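Local coordinates for protein kappa-carrageenase (PDB 5OCR) that probably hydrolyses kappa-carrageenan, a sulfated galactan of red algae, through the family 16 glycoside hydrolase domain that makes up this chain, at residues Q10-S15 against Y101-I106; F91-K96 against M233-S238; Q107-G112 against I271-Y276; Q186-R191 against A222-K227; K243-F248 against A262-K267. One frame throughout, in Å; residues are numbered along the deposited sequence.

Interactions 1 to 4 all reach the jellyroll strands; 2 and 3 are buried, while 1, 4 and 5 are partly buried. Strand 100-107 and its following loop supply a side of interactions 1 and 3, and Ala-104 and Ile-106 of interaction 1 pack on Leu-237 of interaction 2. In interaction 2 backbone bonding passes into amide and lysine chemistry at a corner. Interaction 3 combines one strand pair with a threonine-aspartate bond and isoleucine packing. Interaction 1 ties down an irregular N-terminal segment by side chains, and interaction 4 sets the run-in to strand 189-191 against strand 219-225 by a lysine and an asparagine-alanine contact. Peripheral interaction 5 lacks cross-segment hydrogen bonds; its Phe-245 touches Ile-111 and Ile-271.

Interaction 1 of 5, residues Q10-S15 against Y101-I106; sequences QPTKTS and YFEAKI
Pro-11 lies over one face of the Tyr-101 ring, its CB 3.5 Å from the ring centroid and only 4° off the normal, a CH-pi contact almost centred on the aromatic system. Just before it, the carbonyl of Gln-10 reaches the strand through a water that also donates to Glu-103 OE2. Thr-12 then grips the other carboxylate oxygen twice. Its backbone N approaches OE1 of Glu-103 on the syn lone pair at 3.0 Å, whereas its OG1 donates to the same OE1 at 2.8 Å from above the carboxylate plane. The extended Glu-103 side chain, with CG anti to the backbone N (chi1 -172°), carries the carboxylate out to the backbone of Thr-12, and Tyr-279 bonds its OE2 from strand 273-285. Lys-13 contributes its carbonyl, which accepts a 2.6 Å hydrogen bond from Tyr-101 OH near the plane of the ring. Thr-14 adds its CG2 methyl, 3.8 Å from Tyr-101 CE1. A leucine in place of Tyr-101 would probably leave the Lys-13 carbonyl without its hydroxyl mate and deprive Pro-11 of its aromatic platform. The arrangement is that of an irregular N-terminal segment laid over the face of jellyroll strand 100-107 opposite Phe-102 and Ala-104, the strand itself running between 200-207 and 273-285.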
# COMPACT_ATOMS: atom_id res chain seq x y z
N GLN A 10 1.65 13.88 -17.10
CA GLN A 10 1.32 12.57 -17.75
C GLN A 10 2.00 11.44 -17.00
O GLN A 10 3.02 11.69 -16.34
CB GLN A 10 1.83 12.54 -19.21
CG GLN A 10 1.04 13.45 -20.15
CD GLN A 10 -0.29 12.77 -20.46
OE1 GLN A 10 -0.34 11.73 -21.11
NE2 GLN A 10 -1.38 13.34 -19.95
N PRO A 11 1.53 10.20 -17.20
CA PRO A 11 2.31 8.98 -16.67
C PRO A 11 3.83 9.07 -17.02
O PRO A 11 4.26 9.48 -18.15
CB PRO A 11 1.62 7.80 -17.37
CG PRO A 11 0.19 8.31 -17.61
CD PRO A 11 0.37 9.76 -17.99
N THR A 12 4.69 8.77 -16.04
CA THR A 12 6.18 8.79 -16.30
C THR A 12 6.57 7.87 -17.42
O THR A 12 7.44 8.24 -18.27
CB THR A 12 6.95 8.49 -15.00
OG1 THR A 12 6.58 9.48 -14.03
CG2 THR A 12 8.49 8.58 -15.15
N LYS A 13 5.97 6.67 -17.45
CA LYS A 13 6.36 5.71 -18.48
C LYS A 13 5.19 4.77 -18.74
O LYS A 13 4.62 4.28 -17.77
CB LYS A 13 7.57 4.90 -18.00
CG LYS A 13 8.08 3.88 -18.99
CD LYS A 13 8.80 4.57 -20.13
CE LYS A 13 9.34 3.43 -20.92
NZ LYS A 13 10.19 4.07 -21.90
N THR A 14 4.83 4.51 -20.00
CA THR A 14 3.69 3.60 -20.25
C THR A 14 4.06 2.56 -21.30
O THR A 14 5.08 2.72 -22.01
CB THR A 14 2.43 4.33 -20.74
OG1 THR A 14 2.73 4.85 -22.06
CG2 THR A 14 2.04 5.51 -19.81
N SER A 15 3.22 1.55 -21.46
CA SER A 15 3.57 0.42 -22.31
C SER A 15 3.32 0.73 -23.77
O SER A 15 4.00 0.18 -24.63
CB SER A 15 2.79 -0.79 -21.89
OG SER A 15 1.45 -0.61 -22.29
N TYR A 101 -3.88 4.40 -15.01
CA TYR A 101 -2.52 4.48 -14.55
C TYR A 101 -2.45 5.18 -13.21
O TYR A 101 -3.11 6.23 -13.04
CB TYR A 101 -1.69 5.29 -15.58
CG TYR A 101 -0.17 5.11 -15.50
CD1 TYR A 101 0.49 4.30 -16.42
CD2 TYR A 101 0.58 5.82 -14.54
CE1 TYR A 101 1.85 4.13 -16.32
CE2 TYR A 101 1.94 5.59 -14.42
CZ TYR A 101 2.55 4.79 -15.36
OH TYR A 101 3.93 4.63 -15.30
N PHE A 102 -1.66 4.62 -12.27
CA PHE A 102 -1.61 5.13 -10.89
C PHE A 102 -0.17 5.42 -10.48
O PHE A 102 0.68 4.48 -10.62
CB PHE A 102 -2.21 4.09 -9.94
CG PHE A 102 -3.55 3.57 -10.42
CD1 PHE A 102 -4.73 4.14 -9.93
CD2 PHE A 102 -3.67 2.58 -11.41
CE1 PHE A 102 -5.96 3.79 -10.47
CE2 PHE A 102 -4.91 2.14 -11.89
CZ PHE A 102 -6.08 2.77 -11.40
N GLU A 103 0.13 6.62 -9.99
CA GLU A 103 1.53 6.93 -9.69
C GLU A 103 1.62 7.75 -8.44
O GLU A 103 0.72 8.62 -8.23
CB GLU A 103 2.00 7.81 -10.91
CG GLU A 103 3.55 8.07 -10.84
CD GLU A 103 4.05 8.86 -12.06
OE1 GLU A 103 4.19 8.22 -13.13
OE2 GLU A 103 4.28 10.09 -11.93
N ALA A 104 2.64 7.50 -7.62
CA ALA A 104 2.91 8.31 -6.46
C ALA A 104 4.37 8.49 -6.28
O ALA A 104 5.18 7.62 -6.67
CB ALA A 104 2.25 7.60 -5.23
N LYS A 105 4.72 9.66 -5.81
CA LYS A 105 6.15 9.95 -5.49
C LYS A 105 6.32 9.92 -3.96
O LYS A 105 5.67 10.70 -3.19
CB LYS A 105 6.57 11.31 -6.15
CG LYS A 105 8.00 11.82 -5.74
CD LYS A 105 8.19 13.11 -6.55
CE LYS A 105 9.42 13.83 -6.10
NZ LYS A 105 9.29 15.11 -6.85
N ILE A 106 7.11 8.95 -3.52
CA ILE A 106 7.12 8.57 -2.10
C ILE A 106 8.52 8.44 -1.55
O ILE A 106 9.45 7.88 -2.24
CB ILE A 106 6.40 7.18 -1.94
CG1 ILE A 106 4.88 7.25 -2.31
CG2 ILE A 106 6.64 6.61 -0.46
CD1 ILE A 106 4.28 5.85 -2.55
O HOH W 1 3.63 12.13 -13.65

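Interaction 2 of 5, residues F91-K96 against M233-S238; sequences FKSYQK and MNVTLS
Strands 91-93 and 233-238 run antiparallel, their axes 4.7 Å apart at closest approach, with Phe-91 and Leu-237 a hydrogen-bonded pair and Lys-92 and Thr-236 a non-hydrogen-bonded one. Ser-93 N still donates to Val-235 O at 2.9 Å; beyond it, as segment 91-96 turns its corner, the Ser-93 and Asn-234 side chains supply the bonds. Ser-93 OG, placed between its backbone N and carbonyl carbon (chi1 64°), accepts from Val-235 N at 2.9 Å and donates to Gln-95 O. Asn-234 uses both ends of its amide: ND2 donates to Ser-93 O at 2.8 Å, nearly along the C=O axis, while Lys-96 NZ meets OD1 on a lone pair at 2.9 Å. Across this amide runs the extended Lys-92 chain, its CE 3.4 Å from Asn-234 CG; its ammonium continues to Asn-46 O and Tyr-122 OH. On the other face Phe-91 CB packs against Leu-237 CB. Gripping both ends would fix the amide's rotation, and the charge of Lys-96 probably polarises the Asn-234 carbonyl.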
# COMPACT_ATOMS: atom_id res chain seq x y z
N PHE A 91 -4.20 7.78 3.21
CA PHE A 91 -5.02 8.44 2.23
C PHE A 91 -5.73 7.38 1.41
O PHE A 91 -5.06 6.56 0.73
CB PHE A 91 -4.18 9.26 1.24
CG PHE A 91 -3.64 10.51 1.81
CD1 PHE A 91 -4.45 11.63 1.96
CD2 PHE A 91 -2.32 10.60 2.17
CE1 PHE A 91 -3.94 12.83 2.51
CE2 PHE A 91 -1.81 11.80 2.67
CZ PHE A 91 -2.63 12.92 2.85
N LYS A 92 -7.05 7.32 1.53
CA LYS A 92 -7.91 6.35 0.74
C LYS A 92 -8.89 7.14 -0.07
O LYS A 92 -9.71 7.90 0.49
CB LYS A 92 -8.61 5.38 1.65
CG LYS A 92 -9.43 4.37 0.79
CD LYS A 92 -10.29 3.50 1.75
CE LYS A 92 -11.18 2.66 0.80
NZ LYS A 92 -12.06 1.81 1.70
N SER A 93 -8.82 7.04 -1.40
CA SER A 93 -9.77 7.84 -2.20
C SER A 93 -11.24 7.39 -1.97
O SER A 93 -11.56 6.16 -1.92
CB SER A 93 -9.45 7.83 -3.70
OG SER A 93 -9.57 6.50 -4.23
N TYR A 94 -12.16 8.35 -1.94
CA TYR A 94 -13.55 7.91 -2.04
C TYR A 94 -13.83 7.29 -3.41
O TYR A 94 -14.62 6.31 -3.52
CB TYR A 94 -14.52 9.06 -1.79
CG TYR A 94 -14.71 9.30 -0.34
CD1 TYR A 94 -15.63 8.58 0.39
CD2 TYR A 94 -13.98 10.27 0.32
CE1 TYR A 94 -15.78 8.81 1.75
CE2 TYR A 94 -14.12 10.52 1.65
CZ TYR A 94 -15.00 9.78 2.37
OH TYR A 94 -15.11 9.99 3.69
N GLN A 95 -13.26 7.86 -4.45
CA GLN A 95 -13.54 7.42 -5.83
C GLN A 95 -12.86 6.04 -6.11
O GLN A 95 -11.69 5.85 -5.71
CB GLN A 95 -13.05 8.46 -6.85
CG GLN A 95 -13.34 8.07 -8.28
CD GLN A 95 -14.78 7.94 -8.58
OE1 GLN A 95 -15.60 8.79 -8.18
NE2 GLN A 95 -15.13 6.87 -9.29
N LYS A 96 -13.57 5.16 -6.80
CA LYS A 96 -12.98 3.82 -7.21
C LYS A 96 -12.62 3.85 -8.66
O LYS A 96 -13.25 4.59 -9.48
CB LYS A 96 -14.04 2.72 -7.00
CG LYS A 96 -14.29 2.47 -5.50
CD LYS A 96 -15.48 1.50 -5.36
CE LYS A 96 -15.94 1.39 -3.88
NZ LYS A 96 -15.04 0.49 -3.10
N MET A 233 -11.59 -0.41 -7.45
CA MET A 233 -10.66 -0.34 -6.30
C MET A 233 -10.42 1.11 -5.90
O MET A 233 -10.39 2.01 -6.77
CB MET A 233 -9.29 -0.90 -6.75
CG MET A 233 -9.42 -2.46 -6.91
SD MET A 233 -7.91 -3.15 -7.63
CE MET A 233 -7.97 -2.55 -9.28
N ASN A 234 -10.22 1.32 -4.61
CA ASN A 234 -9.87 2.63 -4.04
C ASN A 234 -8.38 2.84 -4.03
O ASN A 234 -7.62 1.86 -3.90
CB ASN A 234 -10.40 2.82 -2.64
CG ASN A 234 -11.91 2.62 -2.56
OD1 ASN A 234 -12.38 1.49 -2.51
ND2 ASN A 234 -12.63 3.69 -2.53
N VAL A 235 -8.01 4.09 -4.32
CA VAL A 235 -6.55 4.44 -4.48
C VAL A 235 -5.99 4.78 -3.10
O VAL A 235 -6.54 5.63 -2.41
CB VAL A 235 -6.32 5.65 -5.45
CG1 VAL A 235 -4.79 6.04 -5.50
CG2 VAL A 235 -6.89 5.27 -6.81
N THR A 236 -4.92 4.08 -2.66
CA THR A 236 -4.56 4.09 -1.19
C THR A 236 -3.10 4.38 -0.98
O THR A 236 -2.29 3.74 -1.62
CB THR A 236 -4.97 2.78 -0.53
OG1 THR A 236 -6.37 2.51 -0.91
CG2 THR A 236 -4.89 2.94 1.05
N LEU A 237 -2.78 5.32 -0.09
CA LEU A 237 -1.38 5.46 0.40
C LEU A 237 -1.45 5.27 1.92
O LEU A 237 -2.25 5.96 2.61
CB LEU A 237 -0.92 6.88 0.11
CG LEU A 237 -0.77 7.30 -1.36
CD1 LEU A 237 -0.99 8.83 -1.52
CD2 LEU A 237 0.60 6.85 -1.83
N SER A 238 -0.65 4.35 2.45
CA SER A 238 -0.75 4.15 3.90
C SER A 238 0.60 3.66 4.45
O SER A 238 1.43 3.11 3.72
CB SER A 238 -1.85 3.17 4.17
OG SER A 238 -1.55 1.89 3.59
O HOH W 2 -11.70 -0.40 -0.68
O HOH W 3 -14.94 2.64 -0.37

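Interaction 3 of 5, residues Q107-G112 against I271-Y276; sequences QGADIG and IPTSMY
Gln-107 and Tyr-276 form an antiparallel hydrogen-bonded pair, N to O in both directions, at 2.8 Å from Gln-107 N to Tyr-276 O and 3.0 Å from Tyr-276 N to Gln-107 O. Beyond this pair segment 107-112 leaves the strand. Ala-109 CA makes a CA-H...O contact of 3.2 Å with Ser-274 O, and the same carbonyl receives a hydrogen bond from a water that in turn accepts from Asp-110 N.

Among the side chains, one direct polar bond crosses the contact. Thr-273 OG1 donates to Asp-110 OD1 at 2.7 Å, meeting the carboxylate on its anti side and 30° out of its plane. The hydroxyl lies anti to the threonine's backbone N (chi1 -170°), which directs it at the loop, and the two side chains run alongside each other head to tail.

Apolar contacts fill in around that bond. Ile-111 CG2 touches Thr-273 CG2 at 3.8 Å, and the Ile-111 CD1 methyl meets Ile-271 CD1 at 3.6 Å. Phe-245 touches both isoleucines from outside the two segments, and Val-115 lies against Ala-109 and Thr-273.

This is the end of an antiparallel strand pair in the jellyroll: strand 100-107 parts from 273-285 after Gln-107, and the loop then makes a type I beta turn, Ala-109 to Gly-112, on the way to strand 115-122.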
# COMPACT_ATOMS: atom_id res chain seq x y z
N GLN A 107 8.71 8.94 -0.31
CA GLN A 107 9.93 8.57 0.38
C GLN A 107 9.57 7.74 1.61
O GLN A 107 8.57 8.02 2.28
CB GLN A 107 10.58 9.89 0.88
CG GLN A 107 11.79 9.65 1.83
CD GLN A 107 12.60 10.93 2.08
OE1 GLN A 107 12.82 11.78 1.17
NE2 GLN A 107 12.98 11.12 3.34
N GLY A 108 10.38 6.74 1.88
CA GLY A 108 10.10 5.80 2.98
C GLY A 108 10.44 6.38 4.34
O GLY A 108 10.60 7.58 4.52
N ALA A 109 10.45 5.50 5.32
CA ALA A 109 10.53 5.90 6.75
C ALA A 109 11.90 5.65 7.37
O ALA A 109 12.55 4.59 7.18
CB ALA A 109 9.46 5.11 7.55
N ASP A 110 12.31 6.60 8.19
CA ASP A 110 13.62 6.49 8.83
C ASP A 110 13.86 5.37 9.85
O ASP A 110 15.01 5.04 10.20
CB ASP A 110 14.06 7.82 9.36
CG ASP A 110 13.25 8.31 10.50
OD1 ASP A 110 12.34 7.60 11.11
OD2 ASP A 110 13.55 9.51 10.78
N ILE A 111 12.79 4.75 10.33
CA ILE A 111 12.97 3.60 11.18
C ILE A 111 13.74 2.42 10.53
O ILE A 111 14.36 1.62 11.21
CB ILE A 111 11.61 3.14 11.74
CG1 ILE A 111 11.83 2.16 12.93
CG2 ILE A 111 10.78 2.47 10.67
CD1 ILE A 111 10.54 2.01 13.80
N GLY A 112 13.77 2.34 9.20
CA GLY A 112 14.23 1.12 8.50
C GLY A 112 13.19 0.02 8.68
O GLY A 112 12.03 0.15 8.26
N ILE A 271 10.14 5.47 17.07
CA ILE A 271 8.74 5.83 16.86
C ILE A 271 8.52 7.16 17.59
O ILE A 271 8.91 7.25 18.75
CB ILE A 271 7.80 4.68 17.39
CG1 ILE A 271 8.04 3.33 16.62
CG2 ILE A 271 6.36 5.17 17.35
CD1 ILE A 271 7.52 3.41 15.16
N PRO A 272 7.82 8.17 16.98
CA PRO A 272 7.06 8.06 15.71
C PRO A 272 8.00 8.00 14.50
O PRO A 272 9.18 8.49 14.57
CB PRO A 272 6.21 9.32 15.70
CG PRO A 272 7.00 10.32 16.58
CD PRO A 272 7.54 9.44 17.68
N THR A 273 7.49 7.44 13.39
CA THR A 273 8.28 7.48 12.17
C THR A 273 7.29 7.77 11.05
O THR A 273 6.05 7.51 11.22
CB THR A 273 9.02 6.14 11.97
OG1 THR A 273 9.96 6.32 10.88
CG2 THR A 273 8.07 4.94 11.59
N SER A 274 7.78 8.34 9.92
CA SER A 274 6.86 8.85 8.93
C SER A 274 7.30 8.44 7.54
O SER A 274 8.49 8.31 7.30
CB SER A 274 6.87 10.36 8.96
OG SER A 274 6.40 10.85 10.23
N MET A 275 6.31 8.16 6.67
CA MET A 275 6.51 8.22 5.19
C MET A 275 6.08 9.57 4.65
O MET A 275 5.28 10.26 5.27
CB MET A 275 5.77 7.07 4.42
CG MET A 275 4.25 7.19 4.61
SD MET A 275 3.37 5.82 3.82
CE MET A 275 3.51 6.24 2.09
N TYR A 276 6.55 9.91 3.45
CA TYR A 276 6.23 11.22 2.85
C TYR A 276 5.79 11.02 1.42
O TYR A 276 6.38 10.19 0.64
CB TYR A 276 7.53 12.09 2.82
CG TYR A 276 8.01 12.32 4.21
CD1 TYR A 276 7.51 13.42 4.93
CD2 TYR A 276 8.95 11.47 4.82
CE1 TYR A 276 7.95 13.64 6.27
CE2 TYR A 276 9.37 11.68 6.16
CZ TYR A 276 8.85 12.77 6.84
OH TYR A 276 9.31 13.00 8.11
O HOH W 4 10.75 9.02 8.38

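Interaction 4 of 5, residues Q186-R191 against A222-K227; sequences QLNKWR and ARKPNK
The amide of Asn-188 overlaps the methyl of Ala-222, whose CB lies 3.3 Å from Asn-188 OD1 and 3.4 Å from its CG. The asparagine CG stands anti to its own carbonyl carbon (chi1 -69°), and this turns the amide to the second strand; its strongest polar partner is Leu-162 of strand 159-170. Beside it runs the Lys-224 side chain, its CE 3.4 Å from Asn-188 OD1. A bend at chi2, -72°, folds the lysine back over segment 186-191, where NZ donates to Leu-187 O at 3.1 Å. That bond comes from above the carbonyl plane, 51° out of it. A second, weak bond of 3.4 Å runs from Lys-224 NZ to Asn-188 OD1, while Gln-184 gives the ammonium its strongest polar partner.

Within the beta-jellyroll the residues just before strand 189-191, which pairs with 159-170, meet strand 219-225, which pairs with 211-216; no backbone hydrogen bond joins them here. Trp-214 of strand 211-216 touches Asn-188, Ala-222 and Lys-224 alike, and Leu-164 of strand 159-170 packs on the lysine. Close by, the backbone N of Gln-186 lies 3.6 Å from Lys-224 CE.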
# COMPACT_ATOMS: atom_id res chain seq x y z
N GLN A 186 1.43 -13.72 -9.27
CA GLN A 186 1.10 -12.69 -8.30
C GLN A 186 2.23 -12.06 -7.53
O GLN A 186 2.02 -11.08 -6.87
CB GLN A 186 0.02 -13.14 -7.34
CG GLN A 186 -1.29 -13.47 -8.03
CD GLN A 186 -2.34 -13.97 -7.11
OE1 GLN A 186 -3.09 -14.88 -7.48
NE2 GLN A 186 -2.40 -13.41 -5.90
N LEU A 187 3.42 -12.63 -7.53
CA LEU A 187 4.52 -12.09 -6.67
C LEU A 187 5.49 -11.33 -7.55
O LEU A 187 6.06 -11.93 -8.49
CB LEU A 187 5.25 -13.27 -5.96
CG LEU A 187 6.29 -12.87 -4.90
CD1 LEU A 187 6.21 -13.79 -3.67
CD2 LEU A 187 7.74 -12.94 -5.48
N ASN A 188 5.80 -10.09 -7.15
CA ASN A 188 6.90 -9.38 -7.76
C ASN A 188 7.84 -8.84 -6.70
O ASN A 188 7.41 -8.23 -5.74
CB ASN A 188 6.36 -8.17 -8.55
CG ASN A 188 5.57 -8.57 -9.74
OD1 ASN A 188 6.02 -9.35 -10.59
ND2 ASN A 188 4.35 -8.08 -9.81
N LYS A 189 9.15 -8.99 -6.92
CA LYS A 189 10.16 -8.42 -6.02
C LYS A 189 11.10 -7.62 -6.93
O LYS A 189 11.33 -8.00 -8.13
CB LYS A 189 10.92 -9.58 -5.34
CG LYS A 189 10.07 -10.18 -4.22
CD LYS A 189 10.86 -11.20 -3.39
CE LYS A 189 10.07 -11.69 -2.18
NZ LYS A 189 10.03 -10.64 -1.09
N TRP A 190 11.57 -6.47 -6.44
CA TRP A 190 12.60 -5.73 -7.17
C TRP A 190 13.56 -5.15 -6.20
O TRP A 190 13.15 -4.67 -5.15
CB TRP A 190 11.97 -4.62 -8.02
CG TRP A 190 12.94 -3.86 -8.87
CD1 TRP A 190 13.55 -4.24 -10.06
CD2 TRP A 190 13.44 -2.53 -8.61
NE1 TRP A 190 14.37 -3.21 -10.54
CE2 TRP A 190 14.36 -2.19 -9.72
CE3 TRP A 190 13.17 -1.56 -7.62
CZ2 TRP A 190 15.01 -0.95 -9.79
CZ3 TRP A 190 13.81 -0.33 -7.73
CH2 TRP A 190 14.68 -0.03 -8.80
N ARG A 191 14.87 -5.23 -6.50
CA ARG A 191 15.91 -4.62 -5.70
C ARG A 191 16.43 -3.31 -6.26
O ARG A 191 16.90 -3.23 -7.46
CB ARG A 191 17.08 -5.64 -5.45
CG ARG A 191 18.04 -5.05 -4.45
CD ARG A 191 19.20 -6.13 -4.28
NE ARG A 191 20.12 -5.66 -3.22
CZ ARG A 191 19.90 -5.77 -1.90
NH1 ARG A 191 18.74 -6.34 -1.48
NH2 ARG A 191 20.77 -5.27 -0.98
N ALA A 222 8.08 -4.96 -13.58
CA ALA A 222 7.33 -6.20 -13.48
C ALA A 222 6.12 -6.12 -14.34
O ALA A 222 5.66 -5.01 -14.65
CB ALA A 222 6.82 -6.45 -12.06
N ARG A 223 5.60 -7.29 -14.71
CA ARG A 223 4.34 -7.30 -15.46
C ARG A 223 3.68 -8.62 -15.23
O ARG A 223 4.39 -9.66 -15.16
CB ARG A 223 4.69 -7.07 -16.95
CG ARG A 223 3.60 -7.28 -17.96
CD ARG A 223 4.27 -7.26 -19.36
NE ARG A 223 4.86 -5.97 -19.74
CZ ARG A 223 4.51 -5.24 -20.79
NH1 ARG A 223 3.48 -5.63 -21.55
NH2 ARG A 223 5.13 -4.10 -21.07
N LYS A 224 2.35 -8.61 -15.10
CA LYS A 224 1.60 -9.87 -14.88
C LYS A 224 0.31 -9.85 -15.65
O LYS A 224 -0.30 -8.79 -15.86
CB LYS A 224 1.21 -10.13 -13.42
CG LYS A 224 2.33 -10.16 -12.38
CD LYS A 224 3.16 -11.40 -12.54
CE LYS A 224 3.71 -11.71 -11.16
NZ LYS A 224 4.99 -12.46 -11.38
N PRO A 225 -0.15 -11.04 -16.06
CA PRO A 225 -1.50 -11.01 -16.70
C PRO A 225 -2.58 -10.61 -15.73
O PRO A 225 -2.50 -10.99 -14.57
CB PRO A 225 -1.77 -12.51 -17.02
CG PRO A 225 -0.37 -13.08 -17.15
CD PRO A 225 0.48 -12.38 -16.08
N ASN A 226 -3.63 -9.94 -16.21
CA ASN A 226 -4.73 -9.48 -15.26
C ASN A 226 -5.78 -10.55 -15.13
O ASN A 226 -6.79 -10.58 -15.88
CB ASN A 226 -5.33 -8.14 -15.75
CG ASN A 226 -6.25 -7.56 -14.71
OD1 ASN A 226 -6.55 -8.27 -13.77
ND2 ASN A 226 -6.62 -6.29 -14.83
N LYS A 227 -5.54 -11.50 -14.21
CA LYS A 227 -6.46 -12.62 -14.11
C LYS A 227 -7.70 -12.24 -13.34
O LYS A 227 -8.80 -12.54 -13.78
CB LYS A 227 -5.76 -13.80 -13.40
CG LYS A 227 -6.48 -15.09 -13.52
CD LYS A 227 -5.38 -16.16 -13.28
CE LYS A 227 -6.01 -17.50 -13.05
NZ LYS A 227 -4.80 -18.33 -12.76

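Interaction 5 of 5, residues K243-F248 against A262-K267; sequences KPFVKF and AKAREK
Phe-245 and Pro-244 meet one side of helix 262-267, a short helix at the periphery of the jellyroll packed against the loop that leads into strand 246-249. The ring is closest: its CD1 lies 3.7 Å from Ala-264 CB, and its CZ 3.6 Å from Lys-267 CB. Pro-244, after a cis peptide bond, sets its CB 3.9 Å from Lys-263 CB, and its CG near Lys-267 CG. An alanine in place of Phe-245 would lack the ring and is likely to open a gap beside Ala-264 and Lys-267 and leave Ile-111 and Ile-271 without that neighbour.

Farther out, Phe-86 meets the same ring, and the backbone of Phe-245 is hydrogen-bonded to Ile-256. On the helix, Asp-261 accepts a bond from Ala-264 N through its carboxylate, and the Lys-267 ammonium is hydrogen-bonded to Glu-113 O. With CG anti to the carbonyl carbon (chi1 -61°), the phenylalanine puts CE1 3.4 Å from Ala-264 O, an oblique approach to the ring.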
# COMPACT_ATOMS: atom_id res chain seq x y z
N LYS A 243 6.85 -6.46 11.49
CA LYS A 243 7.69 -7.04 12.53
C LYS A 243 8.87 -6.03 12.75
O LYS A 243 9.39 -5.41 11.73
CB LYS A 243 8.08 -8.37 12.00
CG LYS A 243 9.50 -8.55 11.67
CD LYS A 243 9.62 -10.08 11.64
CE LYS A 243 10.97 -10.55 11.15
NZ LYS A 243 11.90 -10.65 12.30
N PRO A 244 9.34 -5.83 14.01
CA PRO A 244 9.10 -6.63 15.19
C PRO A 244 7.78 -6.28 15.94
O PRO A 244 7.54 -6.83 16.99
CB PRO A 244 10.33 -6.33 16.06
CG PRO A 244 10.61 -4.87 15.79
CD PRO A 244 10.23 -4.70 14.29
N PHE A 245 6.94 -5.40 15.39
CA PHE A 245 5.71 -4.98 16.09
C PHE A 245 4.51 -5.85 15.75
O PHE A 245 3.44 -5.66 16.30
CB PHE A 245 5.38 -3.55 15.72
CG PHE A 245 6.45 -2.57 16.11
CD1 PHE A 245 6.83 -2.42 17.46
CD2 PHE A 245 7.10 -1.82 15.14
CE1 PHE A 245 7.81 -1.48 17.81
CE2 PHE A 245 8.08 -0.86 15.48
CZ PHE A 245 8.41 -0.68 16.80
N VAL A 246 4.66 -6.77 14.81
CA VAL A 246 3.59 -7.70 14.52
C VAL A 246 4.25 -9.05 14.28
O VAL A 246 5.44 -9.14 13.99
CB VAL A 246 2.82 -7.31 13.25
CG1 VAL A 246 2.43 -5.84 13.25
CG2 VAL A 246 3.73 -7.46 12.04
N LYS A 247 3.42 -10.08 14.33
CA LYS A 247 3.89 -11.45 14.13
C LYS A 247 2.82 -12.20 13.40
O LYS A 247 1.65 -12.22 13.80
CB LYS A 247 4.21 -12.12 15.47
CG LYS A 247 4.32 -13.64 15.44
CD LYS A 247 5.68 -14.13 14.95
CE LYS A 247 6.00 -15.53 15.50
NZ LYS A 247 5.03 -16.59 15.06
N PHE A 248 3.24 -12.83 12.32
CA PHE A 248 2.34 -13.55 11.48
C PHE A 248 1.97 -14.92 12.05
O PHE A 248 2.82 -15.80 12.29
CB PHE A 248 2.94 -13.70 10.09
CG PHE A 248 2.04 -14.38 9.13
CD1 PHE A 248 1.33 -13.65 8.19
CD2 PHE A 248 1.88 -15.78 9.18
CE1 PHE A 248 0.48 -14.28 7.31
CE2 PHE A 248 1.03 -16.42 8.29
CZ PHE A 248 0.34 -15.67 7.36
N ALA A 262 11.92 -7.74 23.27
CA ALA A 262 13.11 -6.85 23.30
C ALA A 262 13.25 -6.09 22.01
O ALA A 262 13.62 -4.92 22.02
CB ALA A 262 14.39 -7.63 23.52
N LYS A 263 13.03 -6.78 20.89
CA LYS A 263 13.26 -6.10 19.58
C LYS A 263 12.27 -4.97 19.35
O LYS A 263 12.65 -3.85 18.94
CB LYS A 263 13.37 -7.09 18.42
CG LYS A 263 14.69 -7.87 18.55
CD LYS A 263 14.45 -9.35 18.42
CE LYS A 263 14.63 -9.80 16.97
NZ LYS A 263 15.95 -9.37 16.41
N ALA A 264 11.01 -5.25 19.68
CA ALA A 264 9.99 -4.19 19.62
C ALA A 264 10.26 -3.04 20.58
O ALA A 264 10.25 -1.91 20.14
CB ALA A 264 8.58 -4.77 19.79
N ARG A 265 10.60 -3.33 21.86
CA ARG A 265 10.98 -2.27 22.80
C ARG A 265 12.15 -1.42 22.30
O ARG A 265 12.11 -0.17 22.38
CB ARG A 265 11.27 -2.86 24.19
CG ARG A 265 11.19 -1.78 25.24
CD ARG A 265 11.26 -2.55 26.56
NE ARG A 265 11.42 -1.71 27.74
CZ ARG A 265 12.57 -1.19 28.11
NH1 ARG A 265 13.68 -1.38 27.40
NH2 ARG A 265 12.60 -0.45 29.18
N GLU A 266 13.19 -2.06 21.80
CA GLU A 266 14.30 -1.18 21.39
C GLU A 266 13.96 -0.35 20.16
O GLU A 266 14.38 0.81 20.09
CB GLU A 266 15.65 -1.89 21.34
CG GLU A 266 15.70 -3.06 20.40
CD GLU A 266 17.01 -3.11 19.66
OE1 GLU A 266 17.88 -2.23 19.93
OE2 GLU A 266 17.17 -4.01 18.80
N LYS A 267 13.16 -0.85 19.23
CA LYS A 267 12.67 0.06 18.14
C LYS A 267 11.71 1.20 18.57
O LYS A 267 11.45 2.11 17.79
CB LYS A 267 11.99 -0.70 17.00
CG LYS A 267 12.95 -1.58 16.25
CD LYS A 267 12.74 -1.42 14.78
CE LYS A 267 13.81 -2.17 14.06
NZ LYS A 267 14.32 -1.23 13.05